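Local coordinates for 3-oxosteroid 1-dehydrogenase (Sterolibacterium denitrificans, PDB 7P18), which probably catalyses the FAD-dependent introduction of a 1,2 double bond into 3-oxosteroids, giving 3-oxo-Delta1-steroids and a reduced electron acceptor, at residues 340-345 with 358-363; 353-358 with 454-459; 114-119 with 464-469. All coordinates share one frame; numbering follows the deposited sequence.

Interaction 1. Residues 340-345 with 358-363; sequences ERNLPG and NEASPY. With ANB (androsta-1,4-diene-3,17-dione), chain D.
The type I beta turn from N358 to S361, which leads into helix 363-377 beside the steroid pocket, is gripped by R341 and N342 of the 3-10 segment 340-342. The backbones are nearest at N342 and A360, whose CA atoms lie 4.4 Å apart. R341 spends a single nitrogen, NH1, on two carbonyls of the turn. The bond from R341 NH1 to S361 O, 3.0 Å long, is close to straight (163°), the oxygen lying in the guanidinium plane and the nitrogen in the carbonyl plane. The bond from R341 NH1 to E359 O is shorter, 2.8 Å, but bent and therefore weak. A bend at chi3 (-80°) swings the guanidinium across to these oxygens, while R341 NE is held by L337 O. R341 NH2 comes to the edge of the Y363 ring, 3.8 Å from Y363 CB, with the two planes 76° apart. N342 lays its amide against the methyl of A360, CG to CB 3.6 Å, and sends ND2 to D464 O; water 1 sits 2.8 Å from N342 OD1 and also within bonding distance of A360 O. Inside the turn, N358 OD1 accepts from A360 N, an Asx turn. On this side the buried charge of R341 is thus met by main-chain oxygens rather than a carboxylate, which probably steadies the backbone just ahead of Y363, a residue of the androstadienedione pocket whose hydroxyl bonds to Y118 OH.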
loop_
_atom_site.group_PDB
_atom_site.type_symbol
_atom_site.label_atom_id
_atom_site.label_comp_id
_atom_site.label_asym_id
_atom_site.label_seq_id
_atom_site.Cartn_x
_atom_site.Cartn_y
_atom_site.Cartn_z
ATOM N N GLU A 340 9.587 -2.387 10.232
ATOM C CA GLU A 340 10.905 -2.514 10.924
ATOM C C GLU A 340 11.043 -1.449 12.017
ATOM O O GLU A 340 11.830 -1.662 12.970
ATOM C CB GLU A 340 12.067 -2.391 9.936
ATOM C CG GLU A 340 11.978 -3.341 8.772
ATOM C CD GLU A 340 11.407 -2.703 7.513
ATOM O OE1 GLU A 340 10.277 -2.124 7.588
ATOM O OE2 GLU A 340 12.049 -2.830 6.453
ATOM N N ARG A 341 10.302 -0.338 11.931
ATOM C CA ARG A 341 10.360 0.728 12.960
ATOM C C ARG A 341 9.873 0.203 14.334
ATOM O O ARG A 341 10.245 0.796 15.365
ATOM C CB ARG A 341 9.529 1.957 12.579
ATOM C CG ARG A 341 9.999 2.660 11.306
ATOM C CD ARG A 341 8.994 3.712 10.845
ATOM N NE ARG A 341 7.881 3.092 10.137
ATOM C CZ ARG A 341 6.649 2.919 10.632
ATOM N NH1 ARG A 341 6.331 3.348 11.836
ATOM N NH2 ARG A 341 5.718 2.374 9.877
ATOM N N ASN A 342 9.060 -0.835 14.354
ATOM C CA ASN A 342 8.480 -1.383 15.615
ATOM C C ASN A 342 9.554 -2.146 16.394
ATOM O O ASN A 342 9.340 -2.423 17.612
ATOM C CB ASN A 342 7.308 -2.321 15.364
ATOM C CG ASN A 342 6.102 -1.627 14.767
ATOM O OD1 ASN A 342 6.263 -0.777 13.898
ATOM N ND2 ASN A 342 4.912 -2.078 15.143
ATOM N N LEU A 343 10.657 -2.488 15.740
ATOM C CA LEU A 343 11.756 -3.296 16.355
ATOM C C LEU A 343 12.468 -2.502 17.436
ATOM O O LEU A 343 12.520 -1.265 17.438
ATOM C CB LEU A 343 12.693 -3.813 15.269
ATOM C CG LEU A 343 12.068 -4.875 14.363
ATOM C CD1 LEU A 343 12.942 -5.111 13.144
ATOM C CD2 LEU A 343 11.862 -6.175 15.110
ATOM N N PRO A 344 12.990 -3.203 18.471
ATOM C CA PRO A 344 13.547 -2.531 19.637
ATOM C C PRO A 344 14.971 -1.995 19.418
ATOM O O PRO A 344 15.769 -2.701 18.866
ATOM C CB PRO A 344 13.495 -3.661 20.695
ATOM C CG PRO A 344 13.734 -4.872 19.927
ATOM C CD PRO A 344 12.955 -4.661 18.631
ATOM N N GLY A 345 15.211 -0.748 19.833
ATOM C CA GLY A 345 16.540 -0.111 19.782
ATOM C C GLY A 345 16.656 0.984 18.721
ATOM O O GLY A 345 17.772 1.463 18.531
ATOM N N ASN A 358 5.578 8.133 18.233
ATOM C CA ASN A 358 5.669 6.669 18.440
ATOM C C ASN A 358 6.318 6.051 17.208
ATOM O O ASN A 358 5.696 6.071 16.126
ATOM C CB ASN A 358 4.310 6.056 18.789
ATOM C CG ASN A 358 4.346 4.542 18.932
ATOM O OD1 ASN A 358 5.401 3.921 18.870
ATOM N ND2 ASN A 358 3.181 3.944 19.140
ATOM N N GLU A 359 7.519 5.470 17.325
ATOM C CA GLU A 359 8.203 4.894 16.142
ATOM C C GLU A 359 7.390 3.738 15.550
ATOM O O GLU A 359 7.515 3.499 14.365
ATOM C CB GLU A 359 9.601 4.364 16.450
ATOM C CG GLU A 359 10.620 5.459 16.734
ATOM C CD GLU A 359 10.588 6.116 18.091
ATOM O OE1 GLU A 359 9.844 5.623 18.997
ATOM O OE2 GLU A 359 11.272 7.139 18.235
ATOM N N ALA A 360 6.606 3.028 16.370
ATOM C CA ALA A 360 5.706 1.953 15.935
ATOM C C ALA A 360 4.370 2.501 15.400
ATOM O O ALA A 360 3.528 1.687 15.080
ATOM C CB ALA A 360 5.454 0.997 17.087
ATOM N N SER A 361 4.147 3.815 15.353
ATOM C CA SER A 361 2.887 4.384 14.785
ATOM C C SER A 361 2.589 3.682 13.454
ATOM O O SER A 361 3.479 3.461 12.639
ATOM C CB SER A 361 2.971 5.874 14.611
ATOM O OG SER A 361 1.874 6.363 13.832
ATOM N N PRO A 362 1.310 3.400 13.130
ATOM C CA PRO A 362 0.948 3.110 11.748
ATOM C C PRO A 362 1.561 4.177 10.826
ATOM O O PRO A 362 1.651 5.338 11.239
ATOM C CB PRO A 362 -0.589 3.186 11.734
ATOM C CG PRO A 362 -0.955 2.827 13.177
ATOM C CD PRO A 362 0.136 3.470 14.024
ATOM N N TYR A 363 1.940 3.761 9.608
ATOM C CA TYR A 363 2.702 4.619 8.655
ATOM C C TYR A 363 1.903 5.871 8.278
ATOM O O TYR A 363 2.547 6.941 8.102
ATOM C CB TYR A 363 3.164 3.850 7.427
ATOM C CG TYR A 363 2.291 2.697 7.002
ATOM C CD1 TYR A 363 2.368 1.491 7.680
ATOM C CD2 TYR A 363 1.446 2.779 5.925
ATOM C CE1 TYR A 363 1.603 0.400 7.299
ATOM C CE2 TYR A 363 0.658 1.691 5.540
ATOM C CZ TYR A 363 0.717 0.507 6.246
ATOM O OH TYR A 363 -0.065 -0.590 5.927
HETATM C C1 ANB D . 1.661 -2.505 3.761
HETATM C C10 ANB D . 1.870 -3.812 4.465
HETATM C C11 ANB D . 4.277 -4.021 3.466
HETATM C C12 ANB D . 5.404 -4.942 2.976
HETATM C C13 ANB D . 5.561 -6.137 3.899
HETATM C C14 ANB D . 4.226 -6.895 3.907
HETATM C C15 ANB D . 4.572 -8.241 4.560
HETATM C C16 ANB D . 5.989 -8.547 4.043
HETATM C C17 ANB D . 6.509 -7.246 3.467
HETATM C C18 ANB D . 6.058 -5.734 5.308
HETATM C C19 ANB D . 2.330 -3.474 5.911
HETATM C C2 ANB D . 0.493 -1.864 3.701
HETATM C C3 ANB D . -0.750 -2.542 4.067
HETATM C C4 ANB D . -0.612 -3.978 4.276
HETATM C C5 ANB D . 0.562 -4.572 4.534
HETATM C C6 ANB D . 0.618 -6.002 4.991
HETATM C C7 ANB D . 1.735 -6.808 4.343
HETATM C C8 ANB D . 3.063 -6.072 4.452
HETATM C C9 ANB D . 2.929 -4.715 3.723
HETATM O O1 ANB D . -1.833 -1.949 4.153
HETATM O O2 ANB D . 7.514 -7.128 2.803
HETATM O O HOH W 1 4.094 0.314 12.460
#

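Interaction 2. Residues 353-358 with 454-459; sequences GQRFIN and REFDKG
Segments 355-358 and 455-458 run at 44° to each other and come nearest at N358 and F456, CA to CA 4.9 Å, with no direct hydrogen bond between them. F456 carries the contact by laying one ring face on the F356-I357 peptide: F456 CZ is 3.4 Å from F356 C, and I357 N stands over the ring centre, 3.8 Å above the plane of the F456 ring. R355 comes to the rim of the same ring. F456 CD2 touches one guanidinium face, 3.7 Å from R355 NH2, and since the planes are 83° apart this is ring edge against guanidinium face, not a stack. A bend at chi3 (63°) folds the arginine back to this position, where NH2 also forms salt bridges with D453 and E359. An alanine in place of F456 would probably uncover the F356-I357 peptide and leave the R355 guanidinium without its apolar support. Beyond the ring, N358 OD1 makes a van der Waals contact with the lysine's aliphatic chain, 3.2 Å from K458 CG, and that extended chain carries NZ on to C477 O. At the outer end R355 NH1 and E455 OE2 do not meet directly; water 2 bridges them, 3.0 Å from R355 NH1 and 2.6 Å from E455 OE2, an oxygen also bonded by Y447 OH. The opposite charges probably feel each other mainly through this water, and direct cohesion comes mainly from the F456 ring, with N358 against K458 adding to it.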
loop_
_atom_site.group_PDB
_atom_site.type_symbol
_atom_site.label_atom_id
_atom_site.label_comp_id
_atom_site.label_asym_id
_atom_site.label_seq_id
_atom_site.Cartn_x
_atom_site.Cartn_y
_atom_site.Cartn_z
ATOM N N GLY A 353 17.264 16.802 17.468
ATOM C CA GLY A 353 17.526 15.491 18.105
ATOM C C GLY A 353 16.420 15.024 19.053
ATOM O O GLY A 353 16.676 14.144 19.898
ATOM N N GLN A 354 15.212 15.550 18.919
ATOM C CA GLN A 354 14.088 15.192 19.824
ATOM C C GLN A 354 13.180 14.185 19.114
ATOM O O GLN A 354 12.958 14.331 17.872
ATOM C CB GLN A 354 13.242 16.409 20.203
ATOM C CG GLN A 354 14.007 17.616 20.743
ATOM C CD GLN A 354 13.140 18.849 20.548
ATOM O OE1 GLN A 354 12.509 19.066 19.500
ATOM N NE2 GLN A 354 13.086 19.689 21.559
ATOM N N ARG A 355 12.604 13.254 19.875
ATOM C CA ARG A 355 11.521 12.367 19.377
ATOM C C ARG A 355 10.223 13.159 19.256
ATOM O O ARG A 355 10.014 14.093 20.060
ATOM C CB ARG A 355 11.351 11.143 20.286
ATOM C CG ARG A 355 12.531 10.187 20.234
ATOM C CD ARG A 355 12.359 9.055 21.241
ATOM N NE ARG A 355 11.197 8.224 20.944
ATOM C CZ ARG A 355 10.216 7.915 21.793
ATOM N NH1 ARG A 355 10.222 8.358 23.038
ATOM N NH2 ARG A 355 9.205 7.160 21.379
ATOM N N PHE A 356 9.332 12.785 18.323
ATOM C CA PHE A 356 8.040 13.511 18.123
ATOM C C PHE A 356 6.891 12.550 17.822
ATOM O O PHE A 356 5.705 13.031 17.758
ATOM C CB PHE A 356 8.147 14.554 17.014
ATOM C CG PHE A 356 8.582 14.045 15.673
ATOM C CD1 PHE A 356 7.662 13.596 14.762
ATOM C CD2 PHE A 356 9.926 13.990 15.331
ATOM C CE1 PHE A 356 8.070 13.101 13.539
ATOM C CE2 PHE A 356 10.341 13.475 14.120
ATOM C CZ PHE A 356 9.403 13.024 13.215
ATOM N N ILE A 357 7.207 11.262 17.638
ATOM C CA ILE A 357 6.229 10.231 17.210
ATOM C C ILE A 357 6.607 8.882 17.816
ATOM O O ILE A 357 7.790 8.508 17.783
ATOM C CB ILE A 357 6.128 10.166 15.675
ATOM C CG1 ILE A 357 5.018 9.229 15.191
ATOM C CG2 ILE A 357 7.462 9.826 14.987
ATOM C CD1 ILE A 357 3.615 9.624 15.592
ATOM N N ASN A 358 5.578 8.133 18.233
ATOM C CA ASN A 358 5.669 6.669 18.440
ATOM C C ASN A 358 6.318 6.051 17.208
ATOM O O ASN A 358 5.696 6.071 16.126
ATOM C CB ASN A 358 4.310 6.056 18.789
ATOM C CG ASN A 358 4.346 4.542 18.932
ATOM O OD1 ASN A 358 5.401 3.921 18.870
ATOM N ND2 ASN A 358 3.181 3.944 19.140
ATOM N N ARG A 454 7.660 6.809 28.111
ATOM C CA ARG A 454 6.855 7.781 28.890
ATOM C C ARG A 454 6.353 8.916 27.996
ATOM O O ARG A 454 5.451 9.608 28.440
ATOM C CB ARG A 454 7.670 8.368 30.042
ATOM C CG ARG A 454 8.100 7.342 31.077
ATOM C CD ARG A 454 6.941 6.732 31.860
ATOM N NE ARG A 454 7.406 5.689 32.774
ATOM C CZ ARG A 454 6.636 4.851 33.460
ATOM N NH1 ARG A 454 5.318 4.893 33.350
ATOM N NH2 ARG A 454 7.194 3.931 34.232
ATOM N N GLU A 455 6.900 9.105 26.787
ATOM C CA GLU A 455 6.494 10.218 25.891
ATOM C C GLU A 455 5.492 9.751 24.836
ATOM O O GLU A 455 4.484 10.424 24.650
ATOM C CB GLU A 455 7.737 10.865 25.282
ATOM C CG GLU A 455 8.498 11.681 26.320
ATOM C CD GLU A 455 9.855 12.139 25.840
ATOM O OE1 GLU A 455 9.895 13.066 25.020
ATOM O OE2 GLU A 455 10.864 11.531 26.249
ATOM N N PHE A 456 5.750 8.665 24.124
ATOM C CA PHE A 456 4.859 8.236 23.006
ATOM C C PHE A 456 4.338 6.792 23.150
ATOM O O PHE A 456 3.683 6.328 22.188
ATOM C CB PHE A 456 5.586 8.475 21.689
ATOM C CG PHE A 456 5.985 9.918 21.502
ATOM C CD1 PHE A 456 5.016 10.888 21.299
ATOM C CD2 PHE A 456 7.310 10.311 21.618
ATOM C CE1 PHE A 456 5.372 12.223 21.176
ATOM C CE2 PHE A 456 7.675 11.641 21.492
ATOM C CZ PHE A 456 6.703 12.592 21.242
ATOM N N ASP A 457 4.603 6.110 24.263
ATOM C CA ASP A 457 4.038 4.779 24.587
ATOM C C ASP A 457 4.303 3.756 23.476
ATOM O O ASP A 457 3.443 2.860 23.262
ATOM C CB ASP A 457 2.543 4.897 24.928
ATOM C CG ASP A 457 2.014 3.681 25.685
ATOM O OD1 ASP A 457 2.789 3.096 26.490
ATOM O OD2 ASP A 457 0.855 3.304 25.441
ATOM N N LYS A 458 5.493 3.765 22.837
ATOM C CA LYS A 458 5.847 2.691 21.872
ATOM C C LYS A 458 5.687 1.324 22.562
ATOM O O LYS A 458 6.136 1.190 23.724
ATOM C CB LYS A 458 7.261 2.812 21.331
ATOM C CG LYS A 458 7.544 1.869 20.185
ATOM C CD LYS A 458 9.006 1.863 19.767
ATOM C CE LYS A 458 9.209 0.991 18.566
ATOM N NZ LYS A 458 10.625 0.669 18.314
ATOM N N GLY A 459 5.005 0.376 21.896
ATOM C CA GLY A 459 4.798 -0.996 22.404
ATOM C C GLY A 459 3.644 -1.078 23.396
ATOM O O GLY A 459 3.473 -2.168 24.003
HETATM O O HOH W 2 12.058 10.312 24.304
#

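Interaction 3. Residues 114-119 with 464-469; sequences RYPDYY and DRYYGD. With ANB (androsta-1,4-diene-3,17-dione), chain D; PEG (di(hydroxyethyl)ether), chain F.
Y115 packs against two successive tyrosines, Y466 and Y467, of segment 464-469, and this is the dense part of the contact. Y466 CE2 sits over the centre of the Y115 ring, 3.6 Å above its plane, but the planes are inclined at 31°, so the pair is oblique and neither a stack nor edge-to-face. The Y466 ring in turn receives two CH groups on one face: Y115 CA, 4.1 Å from the ring centroid, and P116 CD, 4.2 Å from it, both CH-pi contacts. A chi1 of -176°, which sets CG opposite the backbone N, points the Y466 ring at residues 114-116. Y467 meets Y115 differently, in an offset edge-to-face pair with the edge of Y467 toward the face of Y115 and the planes at 88°, and donates a hydrogen bond from its OH to Y115 OH, 2.9 Å away. Together Y115, Y466 and Y467 form an aromatic cluster, and it borders the active site: Y115 belongs to the pocket that holds androsta-1,4-diene-3,17-dione, with Y115 OH 3.4 Å from the steroid methyl C19. The hydrogen bond from Y467 probably helps hold the hydroxyl that touches the ligand, consistent with a second-shell role for Y467. Packing thins out toward R114, the exposed residue here. Across the contact it offers chiefly its carbonyl, R114 O lying 3.3 Å from Y466 CE1, while its guanidinium turns to E176 in a salt bridge. A di(hydroxyethyl)ether molecule occupies this outer edge; its O4 accepts from R114 N at 3.1 Å, whereas the bond between O4 and Y466 OH, at 3.5 Å, is weak.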
loop_
_atom_site.group_PDB
_atom_site.type_symbol
_atom_site.label_atom_id
_atom_site.label_comp_id
_atom_site.label_asym_id
_atom_site.label_seq_id
_atom_site.Cartn_x
_atom_site.Cartn_y
_atom_site.Cartn_z
ATOM N N ARG A 114 -3.330 -13.120 13.196
ATOM C CA ARG A 114 -2.682 -12.408 14.337
ATOM C C ARG A 114 -2.440 -10.926 14.030
ATOM O O ARG A 114 -1.826 -10.233 14.882
ATOM C CB ARG A 114 -1.358 -13.102 14.678
ATOM C CG ARG A 114 -1.504 -14.556 15.094
ATOM C CD ARG A 114 -0.144 -15.250 15.088
ATOM N NE ARG A 114 0.757 -14.586 16.015
ATOM C CZ ARG A 114 2.080 -14.636 15.966
ATOM N NH1 ARG A 114 2.701 -15.377 15.058
ATOM N NH2 ARG A 114 2.773 -13.955 16.863
ATOM N N TYR A 115 -2.849 -10.444 12.864
ATOM C CA TYR A 115 -2.497 -9.076 12.395
ATOM C C TYR A 115 -3.546 -8.127 12.958
ATOM O O TYR A 115 -4.649 -8.091 12.453
ATOM C CB TYR A 115 -2.478 -9.022 10.877
ATOM C CG TYR A 115 -1.575 -7.971 10.290
ATOM C CD1 TYR A 115 -1.362 -6.733 10.898
ATOM C CD2 TYR A 115 -0.944 -8.235 9.097
ATOM C CE1 TYR A 115 -0.496 -5.798 10.332
ATOM C CE2 TYR A 115 -0.062 -7.323 8.532
ATOM C CZ TYR A 115 0.141 -6.102 9.136
ATOM O OH TYR A 115 1.029 -5.270 8.506
ATOM N N PRO A 116 -3.254 -7.344 14.013
ATOM C CA PRO A 116 -4.265 -6.502 14.635
ATOM C C PRO A 116 -4.679 -5.314 13.774
ATOM O O PRO A 116 -3.868 -4.823 12.988
ATOM C CB PRO A 116 -3.594 -5.967 15.910
ATOM C CG PRO A 116 -2.373 -6.839 16.052
ATOM C CD PRO A 116 -1.958 -7.177 14.655
ATOM N N ASP A 117 -5.944 -4.899 13.928
ATOM C CA ASP A 117 -6.408 -3.594 13.388
ATOM C C ASP A 117 -5.475 -2.477 13.897
ATOM O O ASP A 117 -4.906 -2.581 14.997
ATOM C CB ASP A 117 -7.850 -3.333 13.781
ATOM C CG ASP A 117 -8.847 -4.227 13.064
ATOM O OD1 ASP A 117 -8.463 -4.874 12.053
ATOM O OD2 ASP A 117 -9.989 -4.253 13.524
ATOM N N TYR A 118 -5.334 -1.397 13.133
ATOM C CA TYR A 118 -4.314 -0.356 13.452
ATOM C C TYR A 118 -4.694 0.518 14.638
ATOM O O TYR A 118 -3.820 1.200 15.155
ATOM C CB TYR A 118 -4.019 0.451 12.184
ATOM C CG TYR A 118 -3.138 -0.264 11.185
ATOM C CD1 TYR A 118 -2.818 -1.618 11.274
ATOM C CD2 TYR A 118 -2.625 0.434 10.108
ATOM C CE1 TYR A 118 -2.032 -2.250 10.323
ATOM C CE2 TYR A 118 -1.823 -0.173 9.161
ATOM C CZ TYR A 118 -1.500 -1.512 9.276
ATOM O OH TYR A 118 -0.720 -2.072 8.298
ATOM N N TYR A 119 -5.976 0.649 14.983
ATOM C CA TYR A 119 -6.441 1.600 16.007
ATOM C C TYR A 119 -7.076 0.816 17.160
ATOM O O TYR A 119 -8.308 0.723 17.257
ATOM C CB TYR A 119 -7.434 2.614 15.430
ATOM C CG TYR A 119 -6.972 3.396 14.228
ATOM C CD1 TYR A 119 -5.804 4.155 14.235
ATOM C CD2 TYR A 119 -7.730 3.409 13.076
ATOM C CE1 TYR A 119 -5.401 4.866 13.101
ATOM C CE2 TYR A 119 -7.343 4.121 11.952
ATOM C CZ TYR A 119 -6.203 4.897 11.985
ATOM O OH TYR A 119 -5.867 5.592 10.859
ATOM N N ASP A 464 1.413 -2.349 17.917
ATOM C CA ASP A 464 2.852 -1.995 18.057
ATOM C C ASP A 464 3.680 -3.271 18.261
ATOM O O ASP A 464 4.683 -3.488 17.554
ATOM C CB ASP A 464 3.112 -1.076 19.242
ATOM C CG ASP A 464 2.628 0.353 19.120
ATOM O OD1 ASP A 464 1.727 0.588 18.322
ATOM O OD2 ASP A 464 3.083 1.163 19.927
ATOM N N ARG A 465 3.230 -4.149 19.156
ATOM C CA ARG A 465 4.022 -5.337 19.578
ATOM C C ARG A 465 4.034 -6.408 18.492
ATOM O O ARG A 465 4.937 -7.230 18.516
ATOM C CB ARG A 465 3.466 -5.894 20.886
ATOM C CG ARG A 465 3.612 -4.927 22.048
ATOM C CD ARG A 465 3.361 -5.551 23.385
ATOM N NE ARG A 465 2.007 -6.004 23.631
ATOM C CZ ARG A 465 1.053 -5.303 24.253
ATOM N NH1 ARG A 465 1.250 -4.053 24.633
ATOM N NH2 ARG A 465 -0.128 -5.858 24.466
ATOM N N TYR A 466 3.116 -6.379 17.524
ATOM C CA TYR A 466 3.061 -7.377 16.432
ATOM C C TYR A 466 4.416 -7.461 15.709
ATOM O O TYR A 466 4.811 -8.554 15.304
ATOM C CB TYR A 466 1.929 -7.056 15.459
ATOM C CG TYR A 466 1.720 -8.063 14.358
ATOM C CD1 TYR A 466 1.362 -9.377 14.615
ATOM C CD2 TYR A 466 1.862 -7.694 13.034
ATOM C CE1 TYR A 466 1.179 -10.293 13.585
ATOM C CE2 TYR A 466 1.676 -8.589 11.991
ATOM C CZ TYR A 466 1.335 -9.902 12.269
ATOM O OH TYR A 466 1.145 -10.704 11.183
ATOM N N TYR A 467 5.072 -6.327 15.469
ATOM C CA TYR A 467 6.350 -6.238 14.734
ATOM C C TYR A 467 7.501 -5.927 15.697
ATOM O O TYR A 467 8.571 -5.529 15.214
ATOM C CB TYR A 467 6.209 -5.227 13.592
ATOM C CG TYR A 467 5.478 -5.734 12.371
ATOM C CD1 TYR A 467 5.795 -6.932 11.747
ATOM C CD2 TYR A 467 4.481 -4.957 11.794
ATOM C CE1 TYR A 467 5.134 -7.366 10.601
ATOM C CE2 TYR A 467 3.814 -5.368 10.647
ATOM C CZ TYR A 467 4.109 -6.589 10.075
ATOM O OH TYR A 467 3.425 -6.922 8.953
ATOM N N GLY A 468 7.294 -6.046 17.009
ATOM C CA GLY A 468 8.398 -6.064 17.986
ATOM C C GLY A 468 9.177 -7.391 17.936
ATOM O O GLY A 468 8.837 -8.269 17.128
ATOM N N ASP A 469 10.201 -7.519 18.761
ATOM C CA ASP A 469 11.003 -8.767 18.899
ATOM C C ASP A 469 10.447 -9.515 20.121
ATOM O O ASP A 469 10.576 -9.005 21.232
ATOM C CB ASP A 469 12.489 -8.451 19.025
ATOM C CG ASP A 469 13.402 -9.672 19.077
ATOM O OD1 ASP A 469 12.922 -10.787 19.445
ATOM O OD2 ASP A 469 14.561 -9.487 18.751
HETATM C C1 ANB D . 1.661 -2.505 3.761
HETATM C C10 ANB D . 1.870 -3.812 4.465
HETATM C C11 ANB D . 4.277 -4.021 3.466
HETATM C C12 ANB D . 5.404 -4.942 2.976
HETATM C C13 ANB D . 5.561 -6.137 3.899
HETATM C C14 ANB D . 4.226 -6.895 3.907
HETATM C C15 ANB D . 4.572 -8.241 4.560
HETATM C C16 ANB D . 5.989 -8.547 4.043
HETATM C C17 ANB D . 6.509 -7.246 3.467
HETATM C C18 ANB D . 6.058 -5.734 5.308
HETATM C C19 ANB D . 2.330 -3.474 5.911
HETATM C C2 ANB D . 0.493 -1.864 3.701
HETATM C C3 ANB D . -0.750 -2.542 4.067
HETATM C C4 ANB D . -0.612 -3.978 4.276
HETATM C C5 ANB D . 0.562 -4.572 4.534
HETATM C C6 ANB D . 0.618 -6.002 4.991
HETATM C C7 ANB D . 1.735 -6.808 4.343
HETATM C C8 ANB D . 3.063 -6.072 4.452
HETATM C C9 ANB D . 2.929 -4.715 3.723
HETATM O O1 ANB D . -1.833 -1.949 4.153
HETATM O O2 ANB D . 7.514 -7.128 2.803
HETATM C C1 PEG F . -2.037 -18.284 13.237
HETATM O O1 PEG F . -2.160 -18.002 14.625
HETATM C C2 PEG F . -0.941 -17.479 12.585
HETATM O O2 PEG F . -1.334 -17.045 11.280
HETATM C C3 PEG F . -1.825 -15.698 11.226
HETATM C C4 PEG F . -0.724 -14.700 11.409
HETATM O O4 PEG F . -1.103 -13.358 11.115
#

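How the interactions relate
All three contacts lie on the same side of the chain's centre. Interaction 1 is about 10 Å, centre to centre, from each of the others, which are about 17 Å apart. Along the chain the order is 114-119, 340-345, 353-358, 358-363, 454-459, 464-469: interaction 3 closes a long loop enclosing the other two, whose segments alternate and share N358. Direct bonds join them. K458 NZ probably reaches R341 O, D464 OD2 takes N358 ND2 and G459 N, and D464 O takes N342 ND2. Interactions 1 and 3 both touch the steroid, whereas interaction 2 is at the surface, so the loops flanking strand 347-349 and helix 462-466 appear to link the pocket wall to the surface.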